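Local atomic coordinates of putative trimethylamine methyltransferase (Rhizobium meliloti, PDB entry 4YYC), a protein that probably acts as a methyltransferase of the trimethylamine methyltransferase family. Residues D195-P207 and H495-E507. Numbering follows the deposited sequence.
Sequences DMVYSHIRYSDKP and HYEAPYLDPAIDE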
loop_
_atom_site.group_PDB
_atom_site.type_symbol
_atom_site.label_atom_id
_atom_site.label_comp_id
_atom_site.label_asym_id
_atom_site.label_seq_id
_atom_site.Cartn_x
_atom_site.Cartn_y
_atom_site.Cartn_z
ATOM N N ASP A 195 -12.387 -29.706 -18.554
ATOM C CA ASP A 195 -10.922 -29.770 -18.309
ATOM C C ASP A 195 -10.435 -28.778 -17.267
ATOM O O ASP A 195 -9.482 -29.079 -16.528
ATOM C CB ASP A 195 -10.176 -29.603 -19.630
ATOM C CG ASP A 195 -10.467 -30.724 -20.573
ATOM O OD1 ASP A 195 -10.001 -31.882 -20.344
ATOM O OD2 ASP A 195 -11.233 -30.507 -21.523
HETATM N N MSE A 196 -11.077 -27.615 -17.241
HETATM C CA MSE A 196 -10.712 -26.543 -16.290
HETATM C C MSE A 196 -11.055 -27.066 -14.904
HETATM O O MSE A 196 -10.205 -27.044 -14.017
HETATM C CB MSE A 196 -11.430 -25.278 -16.678
HETATM C CG MSE A 196 -10.840 -24.678 -17.952
HETATM SE SE MSE A 196 -12.147 -23.469 -18.842
HETATM C CE MSE A 196 -11.787 -22.000 -17.698
ATOM N N VAL A 197 -12.296 -27.517 -14.675
ATOM C CA VAL A 197 -12.631 -28.039 -13.341
ATOM C C VAL A 197 -11.734 -29.243 -12.978
ATOM O O VAL A 197 -11.198 -29.350 -11.866
ATOM C CB VAL A 197 -14.128 -28.396 -13.217
ATOM C CG1 VAL A 197 -14.415 -29.145 -11.918
ATOM C CG2 VAL A 197 -14.981 -27.129 -13.363
ATOM N N TYR A 198 -11.562 -30.156 -13.916
ATOM C CA TYR A 198 -10.721 -31.322 -13.675
ATOM C C TYR A 198 -9.324 -30.912 -13.230
ATOM O O TYR A 198 -8.740 -31.534 -12.329
ATOM C CB TYR A 198 -10.613 -32.194 -14.912
ATOM C CG TYR A 198 -9.728 -33.421 -14.690
ATOM C CD1 TYR A 198 -10.212 -34.539 -14.004
ATOM C CD2 TYR A 198 -8.429 -33.448 -15.121
ATOM C CE1 TYR A 198 -9.417 -35.678 -13.816
ATOM C CE2 TYR A 198 -7.610 -34.550 -14.918
ATOM C CZ TYR A 198 -8.100 -35.667 -14.254
ATOM O OH TYR A 198 -7.246 -36.739 -14.073
ATOM N N SER A 199 -8.787 -29.870 -13.858
ATOM C CA SER A 199 -7.420 -29.403 -13.525
ATOM C C SER A 199 -7.302 -28.976 -12.062
ATOM O O SER A 199 -6.319 -29.275 -11.398
ATOM C CB SER A 199 -6.997 -28.259 -14.462
ATOM O OG SER A 199 -6.923 -28.750 -15.769
ATOM N N HIS A 200 -8.318 -28.285 -11.541
ATOM C CA HIS A 200 -8.350 -27.900 -10.128
ATOM C C HIS A 200 -8.397 -29.102 -9.190
ATOM O O HIS A 200 -7.974 -29.004 -8.052
ATOM C CB HIS A 200 -9.522 -26.961 -9.840
ATOM C CG HIS A 200 -9.361 -25.591 -10.448
ATOM N ND1 HIS A 200 -8.408 -24.700 -10.006
ATOM C CD2 HIS A 200 -10.017 -24.964 -11.451
ATOM C CE1 HIS A 200 -8.489 -23.589 -10.708
ATOM N NE2 HIS A 200 -9.461 -23.718 -11.588
ATOM N N ILE A 201 -8.910 -30.227 -9.667
ATOM C CA ILE A 201 -8.992 -31.434 -8.840
ATOM C C ILE A 201 -7.727 -32.247 -8.931
ATOM O O ILE A 201 -7.252 -32.745 -7.896
ATOM C CB ILE A 201 -10.240 -32.271 -9.212
ATOM C CG1 ILE A 201 -11.499 -31.437 -9.043
ATOM C CG2 ILE A 201 -10.276 -33.546 -8.381
ATOM C CD1 ILE A 201 -12.749 -31.995 -9.684
ATOM N N ARG A 202 -7.214 -32.401 -10.151
ATOM C CA ARG A 202 -6.054 -33.282 -10.408
ATOM C C ARG A 202 -4.748 -32.646 -9.906
ATOM O O ARG A 202 -3.888 -33.347 -9.366
ATOM C CB ARG A 202 -5.981 -33.604 -11.912
ATOM C CG ARG A 202 -4.839 -34.507 -12.396
ATOM C CD ARG A 202 -4.801 -35.886 -11.737
ATOM N NE ARG A 202 -4.264 -35.726 -10.410
ATOM C CZ ARG A 202 -3.834 -36.663 -9.594
ATOM N NH1 ARG A 202 -3.759 -37.946 -9.954
ATOM N NH2 ARG A 202 -3.418 -36.231 -8.405
ATOM N N TYR A 203 -4.598 -31.330 -10.077
ATOM C CA TYR A 203 -3.324 -30.665 -9.831
ATOM C C TYR A 203 -3.298 -29.858 -8.559
ATOM O O TYR A 203 -2.250 -29.294 -8.196
ATOM C CB TYR A 203 -2.930 -29.817 -11.025
ATOM C CG TYR A 203 -2.748 -30.649 -12.278
ATOM C CD1 TYR A 203 -1.635 -31.452 -12.430
ATOM C CD2 TYR A 203 -3.712 -30.671 -13.276
ATOM C CE1 TYR A 203 -1.474 -32.227 -13.575
ATOM C CE2 TYR A 203 -3.582 -31.449 -14.421
ATOM C CZ TYR A 203 -2.454 -32.211 -14.572
ATOM O OH TYR A 203 -2.325 -32.999 -15.703
ATOM N N SER A 204 -4.414 -29.837 -7.833
ATOM C CA SER A 204 -4.461 -29.100 -6.557
ATOM C C SER A 204 -5.405 -29.829 -5.613
ATOM O O SER A 204 -6.215 -30.662 -6.069
ATOM C CB SER A 204 -5.005 -27.707 -6.793
ATOM O OG SER A 204 -4.836 -26.921 -5.621
ATOM N N ASP A 205 -5.317 -29.502 -4.337
ATOM C CA ASP A 205 -6.315 -29.929 -3.357
ATOM C C ASP A 205 -6.874 -28.750 -2.565
ATOM O O ASP A 205 -7.479 -28.951 -1.522
ATOM C CB ASP A 205 -5.754 -31.017 -2.434
ATOM C CG ASP A 205 -4.569 -30.556 -1.614
ATOM O OD1 ASP A 205 -4.163 -29.400 -1.726
ATOM O OD2 ASP A 205 -4.069 -31.398 -0.808
ATOM N N LYS A 206 -6.668 -27.542 -3.092
ATOM C CA LYS A 206 -7.188 -26.318 -2.504
ATOM C C LYS A 206 -8.588 -26.053 -3.036
ATOM O O LYS A 206 -8.953 -26.528 -4.087
ATOM C CB LYS A 206 -6.247 -25.142 -2.777
ATOM C CG LYS A 206 -4.918 -25.236 -2.056
ATOM C CD LYS A 206 -3.914 -24.137 -2.371
ATOM C CE LYS A 206 -2.611 -24.361 -1.623
ATOM N NZ LYS A 206 -1.662 -23.249 -1.898
ATOM N N PRO A 207 -9.392 -25.259 -2.320
ATOM C CA PRO A 207 -10.771 -25.035 -2.775
ATOM C C PRO A 207 -10.816 -24.291 -4.115
ATOM O O PRO A 207 -10.010 -23.422 -4.352
ATOM C CB PRO A 207 -11.399 -24.202 -1.692
ATOM C CG PRO A 207 -10.377 -23.944 -0.707
ATOM C CD PRO A 207 -9.106 -24.639 -1.022
ATOM N N HIS A 495 9.858 -29.023 -9.622
ATOM C CA HIS A 495 9.748 -29.786 -8.396
ATOM C C HIS A 495 8.369 -30.188 -7.964
ATOM O O HIS A 495 8.227 -30.984 -7.055
ATOM C CB HIS A 495 10.534 -29.093 -7.300
ATOM C CG HIS A 495 12.005 -29.106 -7.602
ATOM N ND1 HIS A 495 12.642 -28.059 -8.236
ATOM C CD2 HIS A 495 12.927 -30.095 -7.494
ATOM C CE1 HIS A 495 13.912 -28.368 -8.426
ATOM N NE2 HIS A 495 14.115 -29.596 -7.979
ATOM N N TYR A 496 7.369 -29.671 -8.653
ATOM C CA TYR A 496 5.981 -29.972 -8.359
ATOM C C TYR A 496 5.685 -31.468 -8.313
ATOM O O TYR A 496 6.163 -32.238 -9.157
ATOM C CB TYR A 496 5.106 -29.318 -9.433
ATOM C CG TYR A 496 3.670 -29.719 -9.362
ATOM C CD1 TYR A 496 2.786 -29.065 -8.537
ATOM C CD2 TYR A 496 3.187 -30.745 -10.162
ATOM C CE1 TYR A 496 1.441 -29.426 -8.490
ATOM C CE2 TYR A 496 1.865 -31.118 -10.117
ATOM C CZ TYR A 496 0.992 -30.450 -9.278
ATOM O OH TYR A 496 -0.331 -30.808 -9.244
ATOM N N GLU A 497 4.914 -31.862 -7.305
ATOM C CA GLU A 497 4.345 -33.210 -7.213
ATOM C C GLU A 497 2.868 -33.061 -6.974
ATOM O O GLU A 497 2.472 -32.347 -6.067
ATOM C CB GLU A 497 4.939 -33.939 -6.039
ATOM C CG GLU A 497 6.384 -34.301 -6.264
ATOM C CD GLU A 497 6.940 -35.192 -5.171
ATOM O OE1 GLU A 497 6.183 -36.047 -4.634
ATOM O OE2 GLU A 497 8.128 -35.026 -4.843
ATOM N N ALA A 498 2.066 -33.707 -7.791
ATOM C CA ALA A 498 0.631 -33.564 -7.671
ATOM C C ALA A 498 0.121 -34.126 -6.341
ATOM O O ALA A 498 0.604 -35.157 -5.888
ATOM C CB ALA A 498 -0.082 -34.213 -8.838
ATOM N N PRO A 499 -0.847 -33.459 -5.726
ATOM C CA PRO A 499 -1.468 -34.013 -4.525
ATOM C C PRO A 499 -2.235 -35.292 -4.872
ATOM O O PRO A 499 -2.826 -35.391 -5.933
ATOM C CB PRO A 499 -2.441 -32.926 -4.078
ATOM C CG PRO A 499 -2.699 -32.109 -5.276
ATOM C CD PRO A 499 -1.495 -32.218 -6.173
ATOM N N TYR A 500 -2.251 -36.239 -3.957
ATOM C CA TYR A 500 -2.931 -37.499 -4.172
ATOM C C TYR A 500 -4.388 -37.328 -4.559
ATOM O O TYR A 500 -5.079 -36.484 -4.008
ATOM C CB TYR A 500 -2.884 -38.306 -2.890
ATOM C CG TYR A 500 -3.577 -39.620 -2.981
ATOM C CD1 TYR A 500 -2.958 -40.697 -3.603
ATOM C CD2 TYR A 500 -4.873 -39.794 -2.480
ATOM C CE1 TYR A 500 -3.592 -41.918 -3.706
ATOM C CE2 TYR A 500 -5.522 -41.001 -2.590
ATOM C CZ TYR A 500 -4.873 -42.069 -3.191
ATOM O OH TYR A 500 -5.490 -43.286 -3.270
ATOM N N LEU A 501 -4.836 -38.128 -5.517
ATOM C CA LEU A 501 -6.249 -38.230 -5.857
ATOM C C LEU A 501 -6.633 -39.702 -5.933
ATOM O O LEU A 501 -6.037 -40.447 -6.698
ATOM C CB LEU A 501 -6.522 -37.550 -7.194
ATOM C CG LEU A 501 -7.955 -37.566 -7.763
ATOM C CD1 LEU A 501 -8.953 -36.896 -6.841
ATOM C CD2 LEU A 501 -8.023 -36.910 -9.136
ATOM N N ASP A 502 -7.637 -40.111 -5.167
ATOM C CA ASP A 502 -8.143 -41.485 -5.235
ATOM C C ASP A 502 -8.359 -41.942 -6.695
ATOM O O ASP A 502 -9.128 -41.330 -7.445
ATOM C CB ASP A 502 -9.436 -41.562 -4.433
ATOM C CG ASP A 502 -10.119 -42.920 -4.483
ATOM O OD1 ASP A 502 -9.741 -43.842 -5.249
ATOM O OD2 ASP A 502 -11.105 -43.059 -3.731
ATOM N N PRO A 503 -7.701 -43.041 -7.103
ATOM C CA PRO A 503 -7.870 -43.467 -8.499
ATOM C C PRO A 503 -9.291 -43.793 -8.936
ATOM O O PRO A 503 -9.629 -43.550 -10.089
ATOM C CB PRO A 503 -6.970 -44.695 -8.599
ATOM C CG PRO A 503 -6.789 -45.145 -7.183
ATOM C CD PRO A 503 -6.776 -43.916 -6.369
ATOM N N ALA A 504 -10.129 -44.290 -8.036
ATOM C CA ALA A 504 -11.535 -44.505 -8.336
ATOM C C ALA A 504 -12.267 -43.200 -8.651
ATOM O O ALA A 504 -13.093 -43.132 -9.573
ATOM C CB ALA A 504 -12.214 -45.215 -7.174
ATOM N N ILE A 505 -11.946 -42.156 -7.904
ATOM C CA ILE A 505 -12.538 -40.824 -8.163
ATOM C C ILE A 505 -12.022 -40.272 -9.478
ATOM O O ILE A 505 -12.797 -39.778 -10.274
ATOM C CB ILE A 505 -12.251 -39.838 -7.011
ATOM C CG1 ILE A 505 -12.947 -40.336 -5.744
ATOM C CG2 ILE A 505 -12.717 -38.426 -7.375
ATOM C CD1 ILE A 505 -12.770 -39.466 -4.510
ATOM N N ASP A 506 -10.713 -40.373 -9.703
ATOM C CA ASP A 506 -10.131 -39.944 -10.960
ATOM C C ASP A 506 -10.832 -40.623 -12.155
ATOM O O ASP A 506 -11.247 -39.960 -13.087
ATOM C CB ASP A 506 -8.642 -40.242 -10.961
ATOM C CG ASP A 506 -7.883 -39.474 -12.027
ATOM O OD1 ASP A 506 -8.400 -38.474 -12.567
ATOM O OD2 ASP A 506 -6.724 -39.867 -12.302
ATOM N N GLU A 507 -10.980 -41.943 -12.090
ATOM C CA GLU A 507 -11.610 -42.715 -13.164
ATOM C C GLU A 507 -13.051 -42.257 -13.389
ATOM O O GLU A 507 -13.481 -42.098 -14.541
ATOM C CB GLU A 507 -11.538 -44.217 -12.862
ATOM C CG GLU A 507 -12.276 -45.115 -13.822
HETATM O O HOH W 1 -2.674 -39.493 -7.045
HETATM O O HOH W 2 -4.403 -39.149 -13.157
#
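The hydroxyl of Y198 donates to D506, OH to OD1 at 2.6 Å, and OD1 receives it on its syn lone pair. Ring and carboxylate are nearly coplanar, 16° apart; CG stands anti to the backbone N (chi1 180°), and the length of the phenol carries OH to the acid edge-on. A phenylalanine here would keep the ring but would probably leave D506 OD1 without its hydrogen-bond donor across the contact. D506 OD2 also takes a water. In the R202 conformer described here, one of two modelled, NH1 binds that water weakly and stays 4.2 Å from D506 OD2, beyond a salt bridge. Its long flexible chain, bent at chi2 and chi3, lays one guanidinium face against L501 CB, 3.6 Å from NH2, while its methylene CG covers the centre of the Y203 ring. Branched methyls suit the apolar meeting of I201 CG2 with L501 CD1 at 3.9 Å. Toward the start of 495-507, Y496 reaches crosswise to give its OH to Y203 O at 2.7 Å, well bent at the acceptor (104°). The compact P499 ring fits beside the turn after the helix, CG 3.6 Å from S204 C; D205 there salt-bridges R126. The contact joins helix 192-202 to the 481-495/503-518 connection, with helix 158-170 beside Y203 and Y496, helix 215-229 against I201, and the exit turn leading into strand 208-209, parallel to 240-245, consistent with the family's barrel core.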